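Local coordinates for DUF2235 domain-containing protein (Pseudomonas aeruginosa, PDB 4O5P) that is a type VI secretion effector that probably hydrolyses membrane phospholipids with a catalytic domain of the alpha/beta-hydrolase clan, at residues C89-R94 with I405-M410; L95-I100 with P441-E446; R145-L150 with E176-N181; K197-A202 with A247-E252. One frame throughout, in Å; residues are numbered along the deposited sequence.

Contact 1: C89-R94 with I405-M410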
loop_
_atom_site.group_PDB
_atom_site.type_symbol
_atom_site.label_atom_id
_atom_site.label_comp_id
_atom_site.label_asym_id
_atom_site.label_seq_id
_atom_site.Cartn_x
_atom_site.Cartn_y
_atom_site.Cartn_z
ATOM N N CYS A 89 -8.019 -13.674 -1.842
ATOM C CA CYS A 89 -8.105 -12.735 -0.723
ATOM C C CYS A 89 -6.709 -12.402 -0.185
ATOM O O CYS A 89 -5.879 -13.297 -0.021
ATOM C CB CYS A 89 -8.911 -13.367 0.427
ATOM S SG CYS A 89 -10.584 -13.920 -0.005
ATOM N N SER A 90 -6.465 -11.129 0.121
ATOM C CA SER A 90 -5.208 -10.722 0.754
ATOM C C SER A 90 -5.176 -11.145 2.215
ATOM O O SER A 90 -6.173 -11.634 2.757
ATOM C CB SER A 90 -5.044 -9.211 0.688
ATOM O OG SER A 90 -5.906 -8.548 1.609
ATOM N N ASN A 91 -4.042 -10.931 2.875
ATOM C CA ASN A 91 -3.980 -11.205 4.298
ATOM C C ASN A 91 -4.832 -10.265 5.149
ATOM O O ASN A 91 -5.320 -10.667 6.205
ATOM C CB ASN A 91 -2.542 -11.227 4.789
ATOM C CG ASN A 91 -1.794 -12.425 4.288
ATOM O OD1 ASN A 91 -2.401 -13.415 3.882
ATOM N ND2 ASN A 91 -0.467 -12.351 4.313
ATOM N N VAL A 92 -5.021 -9.027 4.696
ATOM C CA VAL A 92 -5.934 -8.129 5.387
ATOM C C VAL A 92 -7.349 -8.708 5.375
ATOM O O VAL A 92 -8.022 -8.749 6.409
ATOM C CB VAL A 92 -5.905 -6.709 4.790
ATOM C CG1 VAL A 92 -7.035 -5.868 5.345
ATOM C CG2 VAL A 92 -4.546 -6.046 5.085
ATOM N N ALA A 93 -7.787 -9.177 4.215
ATOM C CA ALA A 93 -9.135 -9.711 4.095
ATOM C C ALA A 93 -9.249 -10.987 4.914
ATOM O O ALA A 93 -10.260 -11.211 5.575
ATOM C CB ALA A 93 -9.498 -9.955 2.644
ATOM N N ARG A 94 -8.201 -11.811 4.892
ATOM C CA ARG A 94 -8.182 -13.027 5.703
ATOM C C ARG A 94 -8.328 -12.715 7.193
ATOM O O ARG A 94 -9.132 -13.340 7.877
ATOM C CB ARG A 94 -6.931 -13.872 5.400
ATOM C CG ARG A 94 -6.988 -14.526 4.019
ATOM C CD ARG A 94 -5.652 -15.093 3.568
ATOM N NE ARG A 94 -5.648 -15.246 2.115
ATOM C CZ ARG A 94 -5.927 -16.382 1.475
ATOM N NH1 ARG A 94 -6.197 -17.490 2.158
ATOM N NH2 ARG A 94 -5.902 -16.421 0.153
ATOM N N ILE A 405 2.632 -17.463 5.598
ATOM C CA ILE A 405 3.478 -17.444 6.804
ATOM C C ILE A 405 3.294 -16.111 7.517
ATOM O O ILE A 405 2.891 -16.051 8.697
ATOM C CB ILE A 405 4.991 -17.686 6.482
ATOM C CG1 ILE A 405 5.181 -18.955 5.654
ATOM C CG2 ILE A 405 5.819 -17.762 7.760
ATOM C CD1 ILE A 405 4.739 -20.226 6.364
ATOM N N ALA A 406 3.565 -15.033 6.785
ATOM C CA ALA A 406 3.320 -13.689 7.302
ATOM C C ALA A 406 1.913 -13.586 7.894
ATOM O O ALA A 406 1.728 -13.004 8.966
ATOM C CB ALA A 406 3.522 -12.661 6.221
ATOM N N LEU A 407 0.930 -14.177 7.217
ATOM C CA LEU A 407 -0.459 -14.142 7.709
ATOM C C LEU A 407 -0.536 -14.726 9.116
ATOM O O LEU A 407 -1.032 -14.076 10.062
ATOM C CB LEU A 407 -1.379 -14.925 6.767
ATOM C CG LEU A 407 -2.768 -15.293 7.281
ATOM C CD1 LEU A 407 -3.624 -14.040 7.448
ATOM C CD2 LEU A 407 -3.419 -16.244 6.323
ATOM N N GLN A 408 -0.009 -15.931 9.272
ATOM C CA GLN A 408 -0.069 -16.559 10.584
ATOM C C GLN A 408 0.690 -15.705 11.591
ATOM O O GLN A 408 0.235 -15.497 12.738
ATOM C CB GLN A 408 0.466 -17.993 10.534
ATOM C CG GLN A 408 -0.524 -18.984 9.925
ATOM C CD GLN A 408 -0.263 -20.430 10.349
ATOM O OE1 GLN A 408 0.633 -20.706 11.150
ATOM N NE2 GLN A 408 -1.052 -21.362 9.805
ATOM N N HIS A 409 1.808 -15.147 11.146
ATOM C CA HIS A 409 2.634 -14.399 12.071
ATOM C C HIS A 409 1.794 -13.224 12.567
ATOM O O HIS A 409 1.725 -12.961 13.783
ATOM C CB HIS A 409 3.937 -13.951 11.397
ATOM C CG HIS A 409 4.847 -13.152 12.278
ATOM N ND1 HIS A 409 6.051 -12.647 11.835
ATOM C CD2 HIS A 409 4.731 -12.765 13.574
ATOM C CE1 HIS A 409 6.632 -11.977 12.816
ATOM N NE2 HIS A 409 5.848 -12.027 13.879
HETATM N N MSE A 410 1.090 -12.576 11.633
HETATM C CA MSE A 410 0.418 -11.339 11.974
HETATM C C MSE A 410 -0.682 -11.727 12.931
HETATM O O MSE A 410 -0.896 -11.067 13.964
HETATM C CB MSE A 410 -0.154 -10.638 10.724
HETATM C CG MSE A 410 -0.770 -9.281 11.060
HETATM SE SE MSE A 410 0.596 -8.002 11.625
HETATM C CE MSE A 410 1.159 -7.462 9.852
#
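Leu-407 of helix 403-416 presses its CB against the carboxamide of Asn-91, in the first turn of helix 91-97, and so joins two helices that pack side by side on the central sheet of this alpha/beta-hydrolase domain. The nearest atom is Asn-91 OD1, 3.4 Å from Leu-407 CB. CG of Leu-407 stands anti to the backbone N (chi1 165°), which sends the isobutyl group on toward the next turn of helix 91-97. There the two methyls divide the work: CD1 meets the CB of Arg-94 at 3.9 Å, and CD2 lies 3.7 Å from Arg-94 CD, the leucine lying across the arginine stem, nearly perpendicular to it. The amide is a polar group embedded among apolar ones, yet its nitrogen is provided for, since Asn-91 ND2 donates to the backbone oxygen of Ser-403, just ahead of the leucine on its own helix. Asn-91 and Ala-406 also share Phe-280 of strand 270-280 as a neighbour. The start of helix 91-97 is closed by Ser-90 at the N-cap, whose OG accepts from Ala-93 N at 3.3 Å. Beyond its aliphatic stem, Arg-94 folds back on the turn preceding the helix and grips a single atom, Cys-89 O, with NE at 2.9 Å from above the carbonyl plane and with NH2 at 3.1 Å on a lone pair.

Contact 2: L95-I100 with P441-E446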
loop_
_atom_site.group_PDB
_atom_site.type_symbol
_atom_site.label_atom_id
_atom_site.label_comp_id
_atom_site.label_asym_id
_atom_site.label_seq_id
_atom_site.Cartn_x
_atom_site.Cartn_y
_atom_site.Cartn_z
ATOM N N LEU A 95 -7.600 -11.715 7.681
ATOM C CA LEU A 95 -7.671 -11.325 9.090
ATOM C C LEU A 95 -9.020 -10.717 9.478
ATOM O O LEU A 95 -9.470 -10.876 10.627
ATOM C CB LEU A 95 -6.543 -10.346 9.424
ATOM C CG LEU A 95 -5.163 -10.991 9.435
ATOM C CD1 LEU A 95 -4.079 -9.929 9.523
ATOM C CD2 LEU A 95 -5.067 -11.992 10.594
ATOM N N ILE A 96 -9.649 -10.022 8.525
ATOM C CA ILE A 96 -10.996 -9.501 8.729
ATOM C C ILE A 96 -12.038 -10.642 8.783
ATOM O O ILE A 96 -12.902 -10.655 9.654
ATOM C CB ILE A 96 -11.351 -8.446 7.663
ATOM C CG1 ILE A 96 -10.530 -7.168 7.898
ATOM C CG2 ILE A 96 -12.841 -8.121 7.705
ATOM C CD1 ILE A 96 -10.845 -6.492 9.229
ATOM N N HIS A 97 -11.935 -11.602 7.868
ATOM C CA HIS A 97 -12.791 -12.780 7.879
ATOM C C HIS A 97 -12.711 -13.509 9.229
ATOM O O HIS A 97 -13.713 -14.016 9.724
ATOM C CB HIS A 97 -12.364 -13.773 6.791
ATOM C CG HIS A 97 -12.470 -13.248 5.395
ATOM N ND1 HIS A 97 -11.819 -13.836 4.330
ATOM C CD2 HIS A 97 -13.164 -12.206 4.882
ATOM C CE1 HIS A 97 -12.108 -13.178 3.222
ATOM N NE2 HIS A 97 -12.914 -12.179 3.531
ATOM N N ALA A 98 -11.506 -13.571 9.799
ATOM C CA ALA A 98 -11.267 -14.254 11.077
ATOM C C ALA A 98 -11.460 -13.354 12.293
ATOM O O ALA A 98 -11.226 -13.780 13.433
ATOM C CB ALA A 98 -9.861 -14.853 11.104
ATOM N N SER A 99 -11.859 -12.109 12.055
ATOM C CA SER A 99 -12.138 -11.183 13.147
ATOM C C SER A 99 -13.608 -11.246 13.589
ATOM O O SER A 99 -14.511 -11.475 12.783
ATOM C CB SER A 99 -11.755 -9.745 12.768
ATOM O OG SER A 99 -10.346 -9.537 12.815
ATOM N N ILE A 100 -13.831 -11.042 14.878
ATOM C CA ILE A 100 -15.176 -11.011 15.444
ATOM C C ILE A 100 -15.776 -9.615 15.238
ATOM O O ILE A 100 -15.048 -8.624 15.261
ATOM C CB ILE A 100 -15.097 -11.356 16.945
ATOM C CG1 ILE A 100 -14.488 -12.751 17.121
ATOM C CG2 ILE A 100 -16.462 -11.248 17.625
ATOM C CD1 ILE A 100 -13.932 -13.009 18.520
ATOM N N PRO A 441 -15.129 -23.751 8.845
ATOM C CA PRO A 441 -14.146 -24.424 7.983
ATOM C C PRO A 441 -13.472 -23.543 6.921
ATOM O O PRO A 441 -12.242 -23.572 6.838
ATOM C CB PRO A 441 -14.981 -25.515 7.310
ATOM C CG PRO A 441 -15.986 -25.880 8.347
ATOM C CD PRO A 441 -16.316 -24.599 9.072
ATOM N N LYS A 442 -14.252 -22.792 6.139
ATOM C CA LYS A 442 -13.723 -21.950 5.064
ATOM C C LYS A 442 -12.586 -21.015 5.533
ATOM O O LYS A 442 -11.507 -20.914 4.899
ATOM C CB LYS A 442 -14.866 -21.117 4.467
ATOM C CG LYS A 442 -14.508 -20.473 3.125
ATOM C CD LYS A 442 -15.419 -19.301 2.751
ATOM C CE LYS A 442 -15.014 -18.706 1.392
ATOM N NZ LYS A 442 -15.097 -19.695 0.270
ATOM N N ILE A 443 -12.843 -20.343 6.651
ATOM C CA ILE A 443 -11.935 -19.351 7.208
ATOM C C ILE A 443 -10.709 -20.014 7.833
ATOM O O ILE A 443 -9.581 -19.515 7.708
ATOM C CB ILE A 443 -12.652 -18.471 8.251
ATOM C CG1 ILE A 443 -13.950 -17.900 7.674
ATOM C CG2 ILE A 443 -11.728 -17.361 8.757
ATOM C CD1 ILE A 443 -13.795 -17.240 6.306
ATOM N N GLU A 444 -10.920 -21.138 8.510
ATOM C CA GLU A 444 -9.794 -21.920 8.997
ATOM C C GLU A 444 -8.892 -22.354 7.830
ATOM O O GLU A 444 -7.669 -22.330 7.931
ATOM C CB GLU A 444 -10.280 -23.127 9.805
ATOM C CG GLU A 444 -9.168 -24.126 10.137
ATOM C CD GLU A 444 -9.413 -24.901 11.426
ATOM O OE1 GLU A 444 -10.562 -24.904 11.921
ATOM O OE2 GLU A 444 -8.440 -25.494 11.951
ATOM N N ALA A 445 -9.497 -22.716 6.705
ATOM C CA ALA A 445 -8.707 -23.157 5.561
ATOM C C ALA A 445 -8.002 -21.964 4.939
ATOM O O ALA A 445 -7.013 -22.129 4.219
ATOM C CB ALA A 445 -9.577 -23.864 4.535
ATOM N N GLU A 446 -8.506 -20.761 5.210
ATOM C CA GLU A 446 -7.837 -19.566 4.696
ATOM C C GLU A 446 -6.499 -19.302 5.381
ATOM O O GLU A 446 -5.719 -18.462 4.922
ATOM C CB GLU A 446 -8.752 -18.334 4.770
ATOM C CG GLU A 446 -9.823 -18.285 3.683
ATOM C CD GLU A 446 -10.591 -16.967 3.662
ATOM O OE1 GLU A 446 -10.421 -16.161 4.594
ATOM O OE2 GLU A 446 -11.370 -16.741 2.706
#
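His-97 ND1 donates to Glu-446 OE1 at 2.7 Å, a nearly straight bond (170° at the hydrogen) that ties the last turn of helix 91-97 to segment 441-446. The oxygen lies at the edge of the imidazole, in the ring plane, and offers its syn lone pair, while ring and carboxylate are turned 40° against each other. Because the second ring nitrogen, NE2, is bonded to Asp-78 OD2, the histidine bridges two acidic side chains; their negative charges would be expected to favour a protonated ring. Apolar contact fills in beside this polar link. Ile-443, one turn before the glutamate, reaches across with both of its branches: CD1 touches His-97 CB at 3.8 Å, and CG2 comes within 3.9 Å of both CA and CB of Ala-98. With CG1 beside the backbone N (chi1 -51°) and CG2 anti to it, the longer branch is directed to His-97 and the CG2 methyl to Ala-98. Where helix 91-97 gives out, Ser-99 OG turns back to the carbonyl oxygen of Leu-95 at 2.7 Å. The backbone oxygen of Glu-446 accepts from Arg-94 and from Gln-404, the latter at the start of helix 403-416. Helix 441-445 packs on one side of helix 91-97; Leu-95, pointing away from it, packs on strand 225-236 and helix 403-416, and Ile-96 on strand 62-71.

Contact 3: R145-L150 with E176-N181; sequences RINWGL and EEMSTN
Met-178, present as selenomethionine, extends from the last turn of helix 168-178 along the side chain of Asn-147 on helix 139-162, the two side chains lying alongside and running in opposing senses. Its CB starts over the amide, 3.6 Å from Asn-147 ND2. Further out, the selenium draws level with the root of the asparagine, SE lying 4.0 Å from Asn-147 CB. A bend at the last torsion (chi3 84°) then turns the terminal methyl into the angle between Asn-147 and Leu-150, one turn apart on their helix. Here Met-178 CE lies 3.5 Å from Asn-147 OD1 and 3.9 Å from Leu-150 CB, with the CD1 branch of the leucine equally close to it. The setting is a layer of helices against the central sheet of an alpha/beta-hydrolase domain: on helix 139-162, Trp-148 packs on strand 111-116 and Ile-146 and Asn-147 on Trp-249 of helix 238-254, while Met-178 also meets Ala-202 of helix 195-219. No direct hydrogen bond joins 145-150 to 176-181. Instead one water accepts from Asn-147 ND2 at 2.8 Å and donates to Met-178 O at 2.8 Å, which fixes the amide's nitrogen end, while Asn-147 OD1 is buried under the methyl with no hydrogen-bonding partner in the model. After the helix the chain makes an ST turn, Ser-179 OG accepting from Asn-181 N at 3.1 Å, and the backbone oxygen of Ser-179 receives the amino group of Lys-198.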
loop_
_atom_site.group_PDB
_atom_site.type_symbol
_atom_site.label_atom_id
_atom_site.label_comp_id
_atom_site.label_asym_id
_atom_site.label_seq_id
_atom_site.Cartn_x
_atom_site.Cartn_y
_atom_site.Cartn_z
ATOM N N ARG A 145 -10.472 6.819 1.717
ATOM C CA ARG A 145 -10.482 5.569 2.493
ATOM C C ARG A 145 -10.119 5.773 3.977
ATOM O O ARG A 145 -10.752 5.196 4.876
ATOM C CB ARG A 145 -9.565 4.533 1.823
ATOM C CG ARG A 145 -10.168 4.000 0.522
ATOM C CD ARG A 145 -9.181 3.134 -0.276
ATOM N NE ARG A 145 -9.839 2.497 -1.411
ATOM C CZ ARG A 145 -10.292 3.151 -2.477
ATOM N NH1 ARG A 145 -10.171 4.477 -2.562
ATOM N NH2 ARG A 145 -10.865 2.482 -3.465
ATOM N N ILE A 146 -9.101 6.590 4.227
ATOM C CA ILE A 146 -8.754 6.973 5.600
ATOM C C ILE A 146 -9.951 7.645 6.292
ATOM O O ILE A 146 -10.323 7.289 7.413
ATOM C CB ILE A 146 -7.532 7.929 5.613
ATOM C CG1 ILE A 146 -6.308 7.216 5.027
ATOM C CG2 ILE A 146 -7.196 8.362 7.027
ATOM C CD1 ILE A 146 -5.271 8.168 4.492
ATOM N N ASN A 147 -10.579 8.589 5.608
ATOM C CA ASN A 147 -11.697 9.308 6.216
ATOM C C ASN A 147 -12.941 8.448 6.449
ATOM O O ASN A 147 -13.636 8.607 7.464
ATOM C CB ASN A 147 -11.999 10.602 5.440
ATOM C CG ASN A 147 -10.931 11.671 5.672
ATOM O OD1 ASN A 147 -10.350 11.734 6.748
ATOM N ND2 ASN A 147 -10.652 12.495 4.654
ATOM N N TRP A 148 -13.210 7.538 5.514
ATOM C CA TRP A 148 -14.228 6.507 5.691
ATOM C C TRP A 148 -13.926 5.742 6.974
ATOM O O TRP A 148 -14.813 5.513 7.796
ATOM C CB TRP A 148 -14.177 5.518 4.517
ATOM C CG TRP A 148 -15.239 4.450 4.576
ATOM C CD1 TRP A 148 -16.532 4.562 4.140
ATOM C CD2 TRP A 148 -15.102 3.116 5.084
ATOM N NE1 TRP A 148 -17.206 3.380 4.348
ATOM C CE2 TRP A 148 -16.349 2.476 4.929
ATOM C CE3 TRP A 148 -14.051 2.402 5.674
ATOM C CZ2 TRP A 148 -16.573 1.162 5.341
ATOM C CZ3 TRP A 148 -14.275 1.096 6.077
ATOM C CH2 TRP A 148 -15.525 0.489 5.910
ATOM N N GLY A 149 -12.660 5.367 7.132
ATOM C CA GLY A 149 -12.203 4.663 8.324
ATOM C C GLY A 149 -12.543 5.426 9.584
ATOM O O GLY A 149 -13.153 4.866 10.504
ATOM N N LEU A 150 -12.175 6.709 9.622
ATOM C CA LEU A 150 -12.550 7.563 10.749
ATOM C C LEU A 150 -14.068 7.556 11.017
ATOM O O LEU A 150 -14.492 7.378 12.161
ATOM C CB LEU A 150 -12.010 8.987 10.560
ATOM C CG LEU A 150 -10.484 9.092 10.672
ATOM C CD1 LEU A 150 -9.971 10.442 10.193
ATOM C CD2 LEU A 150 -10.048 8.829 12.118
ATOM N N GLU A 176 -16.986 13.242 1.942
ATOM C CA GLU A 176 -16.860 14.389 1.031
ATOM C C GLU A 176 -16.477 15.689 1.742
ATOM O O GLU A 176 -15.655 16.460 1.235
ATOM C CB GLU A 176 -18.164 14.615 0.273
ATOM C CG GLU A 176 -18.452 13.604 -0.824
ATOM C CD GLU A 176 -19.685 13.981 -1.606
ATOM O OE1 GLU A 176 -20.623 14.545 -0.996
ATOM O OE2 GLU A 176 -19.715 13.733 -2.826
ATOM N N GLU A 177 -17.101 15.940 2.892
ATOM C CA GLU A 177 -16.813 17.118 3.720
ATOM C C GLU A 177 -15.395 17.141 4.279
ATOM O O GLU A 177 -14.828 18.218 4.484
ATOM C CB GLU A 177 -17.801 17.208 4.893
ATOM C CG GLU A 177 -19.229 17.568 4.497
ATOM C CD GLU A 177 -20.190 17.523 5.682
ATOM O OE1 GLU A 177 -19.746 17.777 6.828
ATOM O OE2 GLU A 177 -21.385 17.221 5.468
HETATM N N MSE A 178 -14.832 15.960 4.557
HETATM C CA MSE A 178 -13.477 15.868 5.123
HETATM C C MSE A 178 -12.368 15.966 4.049
HETATM O O MSE A 178 -11.208 16.209 4.377
HETATM C CB MSE A 178 -13.312 14.574 5.945
HETATM C CG MSE A 178 -14.293 14.415 7.119
HETATM SE SE MSE A 178 -14.740 12.551 7.568
HETATM C CE MSE A 178 -13.198 12.150 8.697
ATOM N N SER A 179 -12.726 15.792 2.774
ATOM C CA SER A 179 -11.733 15.805 1.676
ATOM C C SER A 179 -11.007 17.140 1.555
ATOM O O SER A 179 -11.526 18.190 1.964
ATOM C CB SER A 179 -12.411 15.494 0.330
ATOM O OG SER A 179 -11.473 15.433 -0.738
ATOM N N THR A 180 -9.805 17.106 0.983
ATOM C CA THR A 180 -9.087 18.339 0.700
ATOM C C THR A 180 -9.297 18.813 -0.739
ATOM O O THR A 180 -8.765 19.853 -1.129
ATOM C CB THR A 180 -7.589 18.235 1.043
ATOM O OG1 THR A 180 -7.062 16.985 0.573
ATOM C CG2 THR A 180 -7.410 18.300 2.539
ATOM N N ASN A 181 -10.085 18.060 -1.511
ATOM C CA ASN A 181 -10.462 18.453 -2.877
ATOM C C ASN A 181 -9.330 18.919 -3.793
ATOM O O ASN A 181 -9.466 19.947 -4.460
ATOM C CB ASN A 181 -11.515 19.569 -2.841
ATOM C CG ASN A 181 -12.693 19.227 -1.968
ATOM O OD1 ASN A 181 -13.021 19.963 -1.045
ATOM N ND2 ASN A 181 -13.339 18.107 -2.256
HETATM O O HOH W 1 -8.943 14.728 4.905
#

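Contact 4: K197-A202 with A247-E252; sequences KKRRAA and ANWLQE
Arg-199 and Glu-252 form a two-pronged, side-on salt bridge between helix 195-219 and helix 238-254, the latter leading out of a GxSxG turn after strand 225-236, consistent with the nucleophile elbow of an alpha/beta hydrolase. Arg-199 NH2 donates to Glu-252 OE1 at 3.1 Å, and Arg-199 NE to Glu-252 OE2 at 3.2 Å. Each oxygen uses its syn lone pair and lies in the guanidinium plane, so the two flat groups are almost coplanar. The same guanidinium takes part in a cation-pi stack. It lies flat on the indole of Trp-249, the planes 5° apart, with its CZ 3.5 Å from the centroid of the six-membered ring of Trp-249. Edge and face are thus held at once: the carboxylate fixes the rotation of the group within its plane, and the indole covers one side. A bend at chi3 (-71°) lays the guanidinium down on the ring; before it in the side chain, Arg-199 CD already lies 3.3 Å from Trp-249 CE3. These long side chains span a wide gap, for the axes of 197-202 and 247-252 come no closer than 11.0 Å and cross at -61°. Asn-147 of helix 139-162 touches both the arginine and the tryptophan. At the more exposed margin Arg-200 reaches across, and its NH2, 3.0 Å from Glu-252 O but poorly angled to it, makes a weak hydrogen bond to Leu-253 O.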
loop_
_atom_site.group_PDB
_atom_site.type_symbol
_atom_site.label_atom_id
_atom_site.label_comp_id
_atom_site.label_asym_id
_atom_site.label_seq_id
_atom_site.Cartn_x
_atom_site.Cartn_y
_atom_site.Cartn_z
ATOM N N LYS A 197 -8.335 20.664 9.723
ATOM C CA LYS A 197 -9.496 21.507 9.995
ATOM C C LYS A 197 -10.774 20.902 9.447
ATOM O O LYS A 197 -11.800 20.867 10.142
ATOM C CB LYS A 197 -9.299 22.907 9.413
ATOM C CG LYS A 197 -8.281 23.749 10.151
ATOM C CD LYS A 197 -8.182 25.145 9.533
ATOM C CE LYS A 197 -7.183 26.028 10.295
ATOM N NZ LYS A 197 -7.613 26.311 11.698
ATOM N N LYS A 198 -10.717 20.430 8.203
ATOM C CA LYS A 198 -11.902 19.886 7.544
ATOM C C LYS A 198 -12.417 18.611 8.214
ATOM O O LYS A 198 -13.626 18.437 8.377
ATOM C CB LYS A 198 -11.639 19.653 6.055
ATOM C CG LYS A 198 -11.351 20.945 5.305
ATOM C CD LYS A 198 -11.586 20.785 3.820
ATOM C CE LYS A 198 -13.052 20.603 3.497
ATOM N NZ LYS A 198 -13.243 20.402 2.037
ATOM N N ARG A 199 -11.498 17.728 8.602
ATOM C CA ARG A 199 -11.855 16.484 9.280
ATOM C C ARG A 199 -12.487 16.763 10.652
ATOM O O ARG A 199 -13.540 16.186 11.012
ATOM C CB ARG A 199 -10.612 15.597 9.454
ATOM C CG ARG A 199 -10.015 15.107 8.146
ATOM C CD ARG A 199 -8.943 14.057 8.374
ATOM N NE ARG A 199 -7.705 14.586 8.952
ATOM C CZ ARG A 199 -6.704 15.128 8.249
ATOM N NH1 ARG A 199 -6.788 15.250 6.930
ATOM N NH2 ARG A 199 -5.617 15.566 8.873
ATOM N N ARG A 200 -11.853 17.650 11.420
ATOM C CA ARG A 200 -12.406 17.994 12.740
ATOM C C ARG A 200 -13.787 18.624 12.625
ATOM O O ARG A 200 -14.726 18.194 13.304
ATOM C CB ARG A 200 -11.491 18.930 13.522
ATOM C CG ARG A 200 -12.036 19.245 14.911
ATOM C CD ARG A 200 -11.074 20.073 15.726
ATOM N NE ARG A 200 -9.832 19.362 16.024
ATOM C CZ ARG A 200 -9.704 18.432 16.972
ATOM N NH1 ARG A 200 -10.746 18.078 17.717
ATOM N NH2 ARG A 200 -8.533 17.849 17.172
ATOM N N ALA A 201 -13.898 19.630 11.751
ATOM C CA ALA A 201 -15.169 20.303 11.495
ATOM C C ALA A 201 -16.252 19.305 11.122
ATOM O O ALA A 201 -17.332 19.300 11.719
ATOM C CB ALA A 201 -15.017 21.367 10.397
ATOM N N ALA A 202 -15.963 18.445 10.151
ATOM C CA ALA A 202 -16.978 17.495 9.707
ATOM C C ALA A 202 -17.386 16.513 10.801
ATOM O O ALA A 202 -18.542 16.097 10.848
ATOM C CB ALA A 202 -16.523 16.746 8.465
ATOM N N ALA A 247 -3.909 6.445 11.808
ATOM C CA ALA A 247 -3.418 6.516 13.183
ATOM C C ALA A 247 -3.018 7.942 13.561
ATOM O O ALA A 247 -3.411 8.434 14.634
ATOM C CB ALA A 247 -2.253 5.552 13.389
ATOM N N ASN A 248 -2.254 8.609 12.692
ATOM C CA ASN A 248 -1.906 10.016 12.951
ATOM C C ASN A 248 -3.078 11.014 12.982
ATOM O O ASN A 248 -3.168 11.854 13.890
ATOM C CB ASN A 248 -0.819 10.506 11.984
ATOM C CG ASN A 248 0.563 10.029 12.388
ATOM O OD1 ASN A 248 0.964 10.175 13.544
ATOM N ND2 ASN A 248 1.280 9.412 11.452
ATOM N N TRP A 249 -3.958 10.954 11.989
ATOM C CA TRP A 249 -5.150 11.813 11.982
ATOM C C TRP A 249 -6.060 11.551 13.197
ATOM O O TRP A 249 -6.717 12.460 13.730
ATOM C CB TRP A 249 -5.932 11.642 10.668
ATOM C CG TRP A 249 -5.148 12.062 9.448
ATOM C CD1 TRP A 249 -3.855 12.539 9.415
ATOM C CD2 TRP A 249 -5.599 12.046 8.082
ATOM N NE1 TRP A 249 -3.490 12.815 8.117
ATOM C CE2 TRP A 249 -4.534 12.517 7.280
ATOM C CE3 TRP A 249 -6.798 11.682 7.461
ATOM C CZ2 TRP A 249 -4.638 12.638 5.890
ATOM C CZ3 TRP A 249 -6.901 11.802 6.074
ATOM C CH2 TRP A 249 -5.821 12.267 5.306
ATOM N N LEU A 250 -6.081 10.309 13.659
ATOM C CA LEU A 250 -6.901 9.966 14.802
ATOM C C LEU A 250 -6.268 10.564 16.053
ATOM O O LEU A 250 -6.964 11.134 16.911
ATOM C CB LEU A 250 -7.059 8.458 14.915
ATOM C CG LEU A 250 -7.859 7.952 16.115
ATOM C CD1 LEU A 250 -9.278 8.537 16.109
ATOM C CD2 LEU A 250 -7.902 6.436 16.095
ATOM N N GLN A 251 -4.947 10.455 16.143
ATOM C CA GLN A 251 -4.242 11.008 17.291
ATOM C C GLN A 251 -4.446 12.511 17.371
ATOM O O GLN A 251 -4.726 13.045 18.451
ATOM C CB GLN A 251 -2.750 10.701 17.230
ATOM C CG GLN A 251 -2.022 11.121 18.482
ATOM C CD GLN A 251 -0.521 10.984 18.363
ATOM O OE1 GLN A 251 0.045 11.077 17.264
ATOM N NE2 GLN A 251 0.139 10.767 19.499
ATOM N N GLU A 252 -4.305 13.174 16.225
ATOM C CA GLU A 252 -4.556 14.602 16.103
ATOM C C GLU A 252 -5.981 14.958 16.559
ATOM O O GLU A 252 -6.185 15.949 17.269
ATOM C CB GLU A 252 -4.305 15.049 14.645
ATOM C CG GLU A 252 -5.519 15.687 13.963
ATOM C CD GLU A 252 -5.600 15.425 12.450
ATOM O OE1 GLU A 252 -4.570 15.632 11.739
ATOM O OE2 GLU A 252 -6.709 15.030 11.982
#

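Overall arrangement
The four contacts form two touching pairs, with the central sheet between them. Contacts 1 and 2 share helix 91-97, one buried and the other nearer the surface, their centres about 10 Å apart. Contacts 3 and 4 are as closely spaced, and join four helices, 139-162, 168-178, 195-219 and 238-254; the centres of contacts 1 and 4 are about 29 Å apart. Chemistry follows burial in both pairs. The buried members, contacts 1 and 3, each set an asparagine against leucine or selenomethionine with no direct hydrogen bond between the segments, although in contact 1 the asparagine bonds elsewhere on the partner helix. The partly buried contacts 2 and 4 use a glutamate, paired with histidine or arginine.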